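Local coordinates for S-M checkpoint control protein rad4 (Schizosaccharomyces pombe, PDB 4BMD), which acts as an essential DNA-replication and S-M checkpoint adaptor, a multi-BRCT protein represented here by its third and fourth BRCT domains, at residues Leu16-Tyr21 and Phe52-His57; Thr71-Trp76 and Ala93-Phe98; Pro60-Pro65 and Phe99-Val104; Leu110-Thr115 and Leu132-His137. All coordinates share one frame; numbering follows the deposited sequence.

Contact 1: Leu16-Tyr21 and Phe52-His57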
# COMPACT_ATOMS: atom_id res chain seq x y z
N LEU A 16 23.79 2.17 5.02
CA LEU A 16 22.62 3.01 4.80
C LEU A 16 22.17 3.69 6.09
O LEU A 16 22.07 3.05 7.13
CB LEU A 16 21.47 2.19 4.21
CG LEU A 16 21.66 1.61 2.81
CD1 LEU A 16 20.38 0.93 2.34
CD2 LEU A 16 22.09 2.68 1.83
N THR A 17 21.91 4.99 6.00
CA THR A 17 21.43 5.75 7.15
C THR A 17 19.99 6.20 6.91
O THR A 17 19.66 6.73 5.84
CB THR A 17 22.31 6.97 7.44
OG1 THR A 17 23.69 6.58 7.45
CG2 THR A 17 21.95 7.59 8.78
N PHE A 18 19.13 5.98 7.90
CA PHE A 18 17.71 6.29 7.77
C PHE A 18 17.27 7.41 8.70
O PHE A 18 17.80 7.57 9.80
CB PHE A 18 16.87 5.04 8.02
CG PHE A 18 17.10 3.94 7.02
CD1 PHE A 18 18.10 3.00 7.22
CD2 PHE A 18 16.31 3.85 5.89
CE1 PHE A 18 18.31 1.99 6.30
CE2 PHE A 18 16.52 2.84 4.96
CZ PHE A 18 17.52 1.91 5.17
N TYR A 19 16.30 8.19 8.24
CA TYR A 19 15.73 9.28 9.03
C TYR A 19 14.23 9.02 9.23
O TYR A 19 13.46 9.07 8.27
CB TYR A 19 15.96 10.61 8.32
CG TYR A 19 15.23 11.80 8.92
CD1 TYR A 19 15.80 12.53 9.96
CD2 TYR A 19 13.99 12.20 8.44
CE1 TYR A 19 15.14 13.62 10.51
CE2 TYR A 19 13.33 13.29 8.98
CZ TYR A 19 13.91 13.99 10.01
OH TYR A 19 13.25 15.08 10.55
N LEU A 20 13.84 8.75 10.47
CA LEU A 20 12.45 8.43 10.78
C LEU A 20 11.68 9.69 11.16
O LEU A 20 12.04 10.39 12.11
CB LEU A 20 12.39 7.41 11.92
CG LEU A 20 13.33 6.21 11.79
CD1 LEU A 20 13.15 5.26 12.96
CD2 LEU A 20 13.13 5.49 10.47
N TYR A 21 10.61 9.97 10.42
CA TYR A 21 9.87 11.22 10.59
C TYR A 21 8.50 11.03 11.22
O TYR A 21 7.66 10.29 10.70
CB TYR A 21 9.73 11.93 9.24
CG TYR A 21 8.94 13.22 9.31
CD1 TYR A 21 9.52 14.39 9.80
CD2 TYR A 21 7.62 13.27 8.87
CE1 TYR A 21 8.80 15.57 9.85
CE2 TYR A 21 6.90 14.45 8.92
CZ TYR A 21 7.49 15.59 9.42
OH TYR A 21 6.78 16.77 9.47
N PHE A 52 17.65 7.45 3.13
CA PHE A 52 16.21 7.41 2.96
C PHE A 52 15.48 8.10 4.10
O PHE A 52 15.86 7.97 5.26
CB PHE A 52 15.71 5.96 2.84
CG PHE A 52 16.22 5.24 1.63
CD1 PHE A 52 15.59 5.39 0.41
CD2 PHE A 52 17.32 4.40 1.72
CE1 PHE A 52 16.05 4.73 -0.71
CE2 PHE A 52 17.79 3.73 0.60
CZ PHE A 52 17.15 3.90 -0.62
N VAL A 53 14.42 8.83 3.76
CA VAL A 53 13.52 9.39 4.76
C VAL A 53 12.29 8.49 4.88
O VAL A 53 11.63 8.21 3.88
CB VAL A 53 13.08 10.82 4.40
CG1 VAL A 53 11.96 11.29 5.32
CG2 VAL A 53 14.27 11.77 4.46
N VAL A 54 12.00 8.04 6.09
CA VAL A 54 10.89 7.12 6.32
C VAL A 54 9.69 7.81 6.97
O VAL A 54 9.83 8.49 7.99
CB VAL A 54 11.32 5.91 7.16
CG1 VAL A 54 10.19 4.90 7.26
CG2 VAL A 54 12.57 5.27 6.57
N ILE A 55 8.52 7.63 6.36
CA ILE A 55 7.28 8.25 6.83
C ILE A 55 6.32 7.14 7.25
O ILE A 55 6.34 6.06 6.67
CB ILE A 55 6.63 9.06 5.68
CG1 ILE A 55 7.66 10.01 5.06
CG2 ILE A 55 5.42 9.83 6.16
CD1 ILE A 55 8.20 11.04 6.01
N PRO A 56 5.50 7.38 8.29
CA PRO A 56 4.45 6.40 8.57
C PRO A 56 3.46 6.31 7.41
O PRO A 56 3.15 7.33 6.79
CB PRO A 56 3.77 6.96 9.83
CG PRO A 56 4.22 8.39 9.93
CD PRO A 56 5.59 8.41 9.33
N HIS A 57 2.97 5.11 7.13
CA HIS A 57 2.10 4.88 5.98
C HIS A 57 0.77 5.62 6.09
O HIS A 57 0.12 5.88 5.08
CB HIS A 57 1.85 3.38 5.79
CG HIS A 57 1.04 2.75 6.88
ND1 HIS A 57 1.62 2.09 7.94
CD2 HIS A 57 -0.29 2.70 7.09
CE1 HIS A 57 0.67 1.64 8.75
NE2 HIS A 57 -0.50 2.00 8.25
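In the four-stranded parallel sheet of BRCT 3, strand 17-20 runs beside strand 52-55, pairing Phe18 with Phe52, Tyr19 with Val53 and Leu20 with Val54. Tyr19 carries the middle of the ladder: its N donates to Phe52 O, and its O accepts from Val54 N at 2.8 Å. Tyr21 N then reaches Val54 O, whereas Phe52 N makes a weak bond to Thr17 O at the other end. On the face of Phe18, Leu20, Phe52 and Val54, the two phenylalanine rings lie side by side, their planes 20° apart but slid until they barely overlap. Both have CG beside the backbone N (chi1 -64° in each), which leans the rings the same way and brings Phe18 CE2 within 3.7 Å of Phe52 CD2. Leu16 CD1 approaches the edge of the Phe52 ring, and Leu20 CD2 lies against Val54 CB. Helices 25-36 and 74-82 pack on this face, Leu20 meeting Leu31 and Leu35, and Trp76 meeting both phenylalanines. On the reverse face, the Tyr19 ring turns its CD2 edge to Val53 CG1 at 3.8 Å. Beyond the paired residues, Ile55 CD1 touches Tyr21 CB and CD2, and Pro56 CD sits 3.1 Å from Tyr21 O.

Contact 2: Thr71-Trp76 and Ala93-Phe98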
# COMPACT_ATOMS: atom_id res chain seq x y z
N THR A 71 12.03 9.63 -0.49
CA THR A 71 11.09 9.44 0.60
C THR A 71 10.24 8.19 0.41
O THR A 71 9.64 7.99 -0.65
CB THR A 71 10.17 10.66 0.74
OG1 THR A 71 10.96 11.82 1.04
CG2 THR A 71 9.16 10.44 1.85
N VAL A 72 10.21 7.34 1.43
CA VAL A 72 9.41 6.12 1.40
C VAL A 72 8.66 5.97 2.72
O VAL A 72 8.94 6.68 3.69
CB VAL A 72 10.29 4.88 1.21
CG1 VAL A 72 11.04 4.94 -0.11
CG2 VAL A 72 11.26 4.73 2.37
N ASN A 73 7.70 5.05 2.76
CA ASN A 73 7.07 4.69 4.03
C ASN A 73 7.67 3.42 4.61
O ASN A 73 8.53 2.80 3.99
CB ASN A 73 5.54 4.60 3.91
CG ASN A 73 5.07 3.55 2.91
OD1 ASN A 73 5.71 2.52 2.73
ND2 ASN A 73 3.94 3.82 2.27
N GLU A 74 7.23 3.03 5.81
CA GLU A 74 7.81 1.88 6.48
C GLU A 74 7.55 0.57 5.74
O GLU A 74 8.26 -0.42 5.94
CB GLU A 74 7.33 1.77 7.94
CG GLU A 74 5.91 1.26 8.10
CD GLU A 74 4.89 2.38 8.22
OE1 GLU A 74 5.05 3.41 7.53
OE2 GLU A 74 3.93 2.22 9.00
N TRP A 75 6.53 0.56 4.88
CA TRP A 75 6.20 -0.63 4.11
C TRP A 75 7.28 -0.93 3.07
O TRP A 75 7.41 -2.06 2.61
CB TRP A 75 4.83 -0.48 3.44
CG TRP A 75 3.69 -0.57 4.41
CD1 TRP A 75 3.75 -0.93 5.72
CD2 TRP A 75 2.31 -0.29 4.14
NE1 TRP A 75 2.50 -0.89 6.28
CE2 TRP A 75 1.60 -0.50 5.33
CE3 TRP A 75 1.61 0.13 3.00
CZ2 TRP A 75 0.22 -0.32 5.43
CZ3 TRP A 75 0.24 0.31 3.09
CH2 TRP A 75 -0.44 0.09 4.30
N TRP A 76 8.06 0.09 2.72
CA TRP A 76 9.20 -0.09 1.83
C TRP A 76 10.25 -0.95 2.51
O TRP A 76 10.89 -1.79 1.88
CB TRP A 76 9.79 1.27 1.45
CG TRP A 76 11.04 1.20 0.61
CD1 TRP A 76 11.12 1.22 -0.75
CD2 TRP A 76 12.39 1.10 1.09
NE1 TRP A 76 12.43 1.14 -1.15
CE2 TRP A 76 13.23 1.06 -0.03
CE3 TRP A 76 12.96 1.03 2.37
CZ2 TRP A 76 14.62 0.96 0.07
CZ3 TRP A 76 14.33 0.93 2.47
CH2 TRP A 76 15.15 0.90 1.33
N ALA A 93 3.57 1.46 -5.47
CA ALA A 93 2.81 2.65 -5.07
C ALA A 93 2.54 2.73 -3.57
O ALA A 93 2.35 3.81 -3.03
CB ALA A 93 1.50 2.72 -5.85
N LEU A 94 2.52 1.58 -2.91
CA LEU A 94 2.23 1.53 -1.48
C LEU A 94 3.49 1.74 -0.63
O LEU A 94 3.40 1.91 0.59
CB LEU A 94 1.56 0.21 -1.10
CG LEU A 94 0.17 -0.03 -1.70
CD1 LEU A 94 -0.37 -1.38 -1.26
CD2 LEU A 94 -0.79 1.08 -1.30
N ALA A 95 4.65 1.74 -1.27
CA ALA A 95 5.91 1.92 -0.56
C ALA A 95 6.25 3.40 -0.40
O ALA A 95 7.21 3.76 0.28
CB ALA A 95 7.03 1.18 -1.27
N LYS A 96 5.45 4.25 -1.04
CA LYS A 96 5.60 5.69 -0.93
C LYS A 96 4.43 6.25 -0.13
O LYS A 96 3.41 5.58 0.01
CB LYS A 96 5.63 6.34 -2.31
CG LYS A 96 6.93 6.14 -3.07
CD LYS A 96 6.88 6.81 -4.43
CE LYS A 96 5.76 6.25 -5.29
NZ LYS A 96 5.94 4.79 -5.55
N PRO A 97 4.58 7.48 0.40
CA PRO A 97 3.44 8.15 1.03
C PRO A 97 2.29 8.27 0.04
O PRO A 97 2.49 8.77 -1.07
CB PRO A 97 3.99 9.53 1.37
CG PRO A 97 5.45 9.30 1.56
CD PRO A 97 5.83 8.24 0.57
N PHE A 98 1.11 7.80 0.42
CA PHE A 98 -0.02 7.76 -0.49
C PHE A 98 -1.31 8.26 0.15
O PHE A 98 -2.23 8.68 -0.55
CB PHE A 98 -0.24 6.33 -1.01
CG PHE A 98 -0.53 5.33 0.07
CD1 PHE A 98 -1.83 5.14 0.53
CD2 PHE A 98 0.48 4.56 0.62
CE1 PHE A 98 -2.10 4.22 1.53
CE2 PHE A 98 0.22 3.64 1.61
CZ PHE A 98 -1.07 3.46 2.06
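Asn73 grips the 93-98 loop through both its backbone and its side chain. Its N donates to Ala95 O at 2.8 Å, and ND2 donates to Leu94 O at 2.6 Å. The Leu94 oxygen lies in the plane of the Asn73 amide, although the amide nitrogen stands 38° out of the Leu94 carbonyl plane. With CG tucked between the backbone N and the carbonyl carbon (chi1 60°), Asn73 OD1 folds back over the start of helix 74-82 and caps it, accepting weak bonds from Trp75 N and Trp76 N. An alanine here would remove both amide functions, which would probably leave Leu94 O without its donor and the first turn of the helix without its cap. Around this core, Trp75 CZ3 meets the edge of the Phe98 ring, 3.6 Å from Phe98 CZ, and Leu94 CD2 covers one face of that ring. Ala95 CB lies at the edge of the Trp76 indole, touching Trp76 CB, while the Thr71 side chain crosses Pro97 at about a right angle, CG2 lying 3.9 Å from Pro97 CG. Farther out, Trp75 stacks with His57 and with His124, and Phe98 reaches Ala128, Ile131 and Ile183 on helices 119-131 and 177-185. The contact thus combines an asparagine N-cap with the linker of a tandem BRCT pair, which packs between BRCT 3 and helices 119-131 and 177-185 of BRCT 4.

Contact 3: Pro60-Pro65 and Phe99-Val104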
# COMPACT_ATOMS: atom_id res chain seq x y z
N PRO A 60 -0.67 11.76 6.34
CA PRO A 60 -1.24 12.50 5.21
C PRO A 60 -0.16 13.14 4.34
O PRO A 60 0.67 13.88 4.85
CB PRO A 60 -2.08 13.59 5.89
CG PRO A 60 -2.39 13.04 7.24
CD PRO A 60 -1.18 12.26 7.63
N VAL A 61 -0.19 12.84 3.04
CA VAL A 61 0.80 13.35 2.10
C VAL A 61 0.84 14.87 2.10
O VAL A 61 1.91 15.48 2.06
CB VAL A 61 0.50 12.86 0.67
CG1 VAL A 61 1.53 13.40 -0.31
CG2 VAL A 61 0.47 11.34 0.63
N ASP A 62 -0.34 15.49 2.16
CA ASP A 62 -0.47 16.94 2.11
C ASP A 62 0.18 17.65 3.30
O ASP A 62 0.51 18.83 3.22
CB ASP A 62 -1.94 17.32 1.99
CG ASP A 62 -2.85 16.39 2.77
OD1 ASP A 62 -3.21 15.32 2.23
OD2 ASP A 62 -3.21 16.73 3.92
N GLU A 63 0.35 16.93 4.41
CA GLU A 63 0.94 17.51 5.61
C GLU A 63 2.45 17.30 5.67
O GLU A 63 3.11 17.76 6.60
CB GLU A 63 0.29 16.93 6.86
CG GLU A 63 -1.18 17.29 7.02
CD GLU A 63 -1.77 16.76 8.32
OE1 GLU A 63 -1.00 16.24 9.15
OE2 GLU A 63 -3.00 16.88 8.50
N LEU A 64 3.00 16.60 4.68
CA LEU A 64 4.42 16.31 4.64
C LEU A 64 5.24 17.53 4.23
O LEU A 64 4.89 18.24 3.29
CB LEU A 64 4.72 15.15 3.69
CG LEU A 64 4.45 13.74 4.22
CD1 LEU A 64 4.77 12.71 3.14
CD2 LEU A 64 5.27 13.48 5.47
N PRO A 65 6.36 17.77 4.94
CA PRO A 65 7.30 18.82 4.57
C PRO A 65 8.07 18.43 3.32
O PRO A 65 7.90 17.33 2.81
CB PRO A 65 8.24 18.89 5.77
CG PRO A 65 8.19 17.53 6.36
CD PRO A 65 6.78 17.07 6.17
N PHE A 99 -1.37 8.21 1.47
CA PHE A 99 -2.61 8.51 2.18
C PHE A 99 -3.06 9.96 2.07
O PHE A 99 -2.32 10.89 2.40
CB PHE A 99 -2.54 8.10 3.65
CG PHE A 99 -3.77 8.46 4.43
CD1 PHE A 99 -4.96 7.78 4.22
CD2 PHE A 99 -3.74 9.48 5.37
CE1 PHE A 99 -6.09 8.11 4.93
CE2 PHE A 99 -4.87 9.81 6.08
CZ PHE A 99 -6.05 9.13 5.86
N ARG A 100 -4.29 10.14 1.61
CA ARG A 100 -4.91 11.46 1.52
C ARG A 100 -6.31 11.42 2.13
O ARG A 100 -7.18 10.70 1.64
CB ARG A 100 -4.98 11.94 0.07
CG ARG A 100 -3.63 12.26 -0.55
CD ARG A 100 -3.78 12.70 -2.00
NE ARG A 100 -2.53 13.19 -2.56
CZ ARG A 100 -1.63 12.42 -3.16
NH1 ARG A 100 -1.84 11.12 -3.28
NH2 ARG A 100 -0.52 12.95 -3.65
N PRO A 101 -6.53 12.19 3.21
CA PRO A 101 -7.81 12.24 3.91
C PRO A 101 -8.99 12.63 3.01
O PRO A 101 -10.13 12.34 3.34
CB PRO A 101 -7.59 13.31 4.98
CG PRO A 101 -6.12 13.28 5.22
CD PRO A 101 -5.50 13.01 3.88
N SER A 102 -8.70 13.28 1.89
CA SER A 102 -9.75 13.70 0.96
C SER A 102 -10.33 12.51 0.19
O SER A 102 -11.39 12.62 -0.42
CB SER A 102 -9.22 14.75 -0.02
OG SER A 102 -8.11 14.27 -0.75
N LEU A 103 -9.62 11.39 0.23
CA LEU A 103 -10.08 10.17 -0.45
C LEU A 103 -11.05 9.38 0.42
O LEU A 103 -11.84 8.58 -0.09
CB LEU A 103 -8.89 9.30 -0.84
CG LEU A 103 -7.99 9.83 -1.95
CD1 LEU A 103 -6.78 8.92 -2.14
CD2 LEU A 103 -8.76 9.97 -3.25
N VAL A 104 -10.97 9.60 1.73
CA VAL A 104 -11.79 8.86 2.70
C VAL A 104 -13.31 8.89 2.46
O VAL A 104 -13.94 7.83 2.49
CB VAL A 104 -11.46 9.28 4.15
CG1 VAL A 104 -12.26 8.44 5.14
CG2 VAL A 104 -9.97 9.14 4.42
O HOH W 1 -6.10 15.30 1.53
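Phe99 holds CG opposite its backbone N (chi1 177°), which swings the ring alongside Pro60, and Val61, with CG1 likewise extended (chi1 180°), is left with CG2 beside Phe99 O. Pro60 N lies in the plane of the Phe99 ring at its edge, and Pro60 CG comes near CE2 of the same ring. One face of that ring is met by Pro101 N, 4.0 Å above the plane and offset toward the rim. The single direct hydrogen bond of the contact is formed by the backbone: Val61 N donates to Phe99 O over 3.0 Å, at an N-H...O angle of 168°. The same oxygen receives a CA-H...O contact from Pro60 CA at 3.4 Å and lies 3.3 Å from Val61 CG2, so three groups of the 60-65 loop converge on one carbonyl. Next to it the two prolines pack, Pro60 CB against Pro101 CD. Asp62 OD1 also approaches Pro101 CD, at 3.6 Å, and a water that donates to this oxygen over 3.0 Å is hydrogen-bonded to Ser102 OG as well, bridging the two segments at the surface. Arg100 points its guanidinium past Val61, but its side chain was modelled in two conformers, making that approach doubtful. Leu64 continues the packing onto Tyr21, Phe59 and Pro97. A short 3-10 turn in the loop between the third and fourth strands of BRCT 3 is thereby tied to the linker that leads into helix 104-107 of BRCT 4, an interdomain junction of a tandem BRCT pair.

Contact 4: Leu110-Thr115 and Leu132-His137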
# COMPACT_ATOMS: atom_id res chain seq x y z
N LEU A 110 -17.91 1.50 1.13
CA LEU A 110 -17.56 0.51 0.11
C LEU A 110 -17.04 -0.78 0.71
O LEU A 110 -16.04 -0.79 1.43
CB LEU A 110 -16.53 1.08 -0.87
CG LEU A 110 -16.97 2.25 -1.75
CD1 LEU A 110 -15.85 2.67 -2.68
CD2 LEU A 110 -18.22 1.89 -2.55
N SER A 111 -17.72 -1.88 0.41
CA SER A 111 -17.28 -3.20 0.84
C SER A 111 -16.49 -3.86 -0.28
O SER A 111 -17.00 -4.09 -1.37
CB SER A 111 -18.48 -4.06 1.24
OG SER A 111 -19.42 -4.15 0.18
N ILE A 112 -15.22 -4.17 0.00
CA ILE A 112 -14.33 -4.70 -1.02
C ILE A 112 -13.74 -6.06 -0.65
O ILE A 112 -13.27 -6.26 0.47
CB ILE A 112 -13.17 -3.71 -1.31
CG1 ILE A 112 -13.71 -2.31 -1.56
CG2 ILE A 112 -12.33 -4.19 -2.48
CD1 ILE A 112 -12.63 -1.28 -1.86
N HIS A 113 -13.76 -6.98 -1.61
CA HIS A 113 -13.09 -8.26 -1.46
C HIS A 113 -11.97 -8.38 -2.48
O HIS A 113 -12.15 -8.05 -3.65
CB HIS A 113 -14.07 -9.43 -1.61
CG HIS A 113 -13.42 -10.77 -1.57
ND1 HIS A 113 -12.79 -11.26 -0.44
CD2 HIS A 113 -13.28 -11.73 -2.51
CE1 HIS A 113 -12.30 -12.46 -0.69
NE2 HIS A 113 -12.58 -12.77 -1.95
N LEU A 114 -10.81 -8.86 -2.04
CA LEU A 114 -9.63 -8.94 -2.90
C LEU A 114 -9.37 -10.36 -3.40
O LEU A 114 -9.54 -11.32 -2.66
CB LEU A 114 -8.40 -8.43 -2.14
CG LEU A 114 -8.55 -7.08 -1.44
CD1 LEU A 114 -7.30 -6.76 -0.61
CD2 LEU A 114 -8.82 -5.98 -2.45
N THR A 115 -8.96 -10.47 -4.66
CA THR A 115 -8.62 -11.77 -5.23
C THR A 115 -7.41 -11.67 -6.16
O THR A 115 -7.29 -10.74 -6.95
CB THR A 115 -9.82 -12.40 -5.98
OG1 THR A 115 -9.44 -13.66 -6.53
CG2 THR A 115 -10.30 -11.48 -7.10
N LEU A 132 -8.03 4.16 4.03
CA LEU A 132 -8.64 5.01 3.00
C LEU A 132 -10.15 5.12 3.18
O LEU A 132 -10.81 5.88 2.47
CB LEU A 132 -8.30 4.50 1.60
CG LEU A 132 -6.87 4.79 1.12
CD1 LEU A 132 -6.62 4.10 -0.20
CD2 LEU A 132 -6.63 6.29 1.02
N GLY A 133 -10.70 4.35 4.12
CA GLY A 133 -12.10 4.47 4.47
C GLY A 133 -12.98 3.31 4.03
O GLY A 133 -14.17 3.29 4.32
N ALA A 134 -12.39 2.35 3.34
CA ALA A 134 -13.15 1.20 2.85
C ALA A 134 -13.16 0.06 3.86
O ALA A 134 -12.37 0.05 4.81
CB ALA A 134 -12.58 0.72 1.52
N VAL A 135 -14.07 -0.89 3.66
CA VAL A 135 -14.13 -2.07 4.49
C VAL A 135 -13.74 -3.30 3.69
O VAL A 135 -14.42 -3.68 2.74
CB VAL A 135 -15.55 -2.29 5.07
CG1 VAL A 135 -15.61 -3.60 5.83
CG2 VAL A 135 -15.93 -1.12 5.97
N VAL A 136 -12.63 -3.92 4.07
CA VAL A 136 -12.13 -5.10 3.37
C VAL A 136 -12.69 -6.38 3.97
O VAL A 136 -12.57 -6.62 5.17
CB VAL A 136 -10.59 -5.16 3.39
CG1 VAL A 136 -10.10 -6.36 2.59
CG2 VAL A 136 -10.01 -3.87 2.84
N HIS A 137 -13.31 -7.20 3.12
CA HIS A 137 -13.91 -8.46 3.57
C HIS A 137 -13.03 -9.65 3.21
O HIS A 137 -12.51 -9.75 2.10
CB HIS A 137 -15.30 -8.62 2.97
CG HIS A 137 -16.35 -7.78 3.63
ND1 HIS A 137 -17.35 -8.31 4.41
CD2 HIS A 137 -16.53 -6.44 3.63
CE1 HIS A 137 -18.12 -7.33 4.86
NE2 HIS A 137 -17.64 -6.18 4.41
O HOH W 2 -10.08 -9.31 0.71
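The His113 imidazole turns its edge to His137 O, ND1 donating over 3.0 Å at 177°, while Ser111, modelled in two conformers, comes near the His137 ring, an approach that is doubtful. These side chains share one face of the parallel strands 111-115 and 135-137, the two strands of the beta-alpha-beta crossover of BRCT 4 around helix 119-131. His113 has CG trans to its own N (chi1 176°), and the acceptor oxygen lies in the ring plane, though ND1 stands 38° out of the His137 carbonyl plane. NE2 of His113 is hydrogen-bonded to Lys162 NZ, so both ring nitrogens are engaged. A phenylalanine in its place would lack both nitrogens and would probably leave Lys162 without this partner and His137 O dependent on its water. Between the strands, Val135 N donates to Leu110 O, Ile112 N to Val135 O and His137 N to Ile112 O at 2.8 Å. Gly133, with positive phi in a Schellman motif, ends the helix and leads the chain to Ala134, whose CB packs on Ile112 CD1 at 3.9 Å. Leu114 and Val136 pack against Leu129 of the helix. A water donates to His137 O and accepts from Leu114 N at 2.9 Å.

Overall arrangement
From the N terminus, contact 1 closes first, bringing strand 17-20 beside strand 52-55 after an intervening helix and short edge strand. The chain then enters the 60-65 loop, which opens contact 3, and contact 2 is nested inside the loop that contact 3 closes. Contacts 1 and 2 share the BRCT 3 sheet: Ile55 N probably bonds to Val72 O, and His57 ND1 to Glu74 OE2. The linker follows directly from contact 2 into contact 3, where Val61 CG2 touches Pro97 and Phe98. Contact 4 follows in series within BRCT 4; its Leu132 packs on Phe99 and Leu103, while contact 1 stays about 29 Å away, centre to centre.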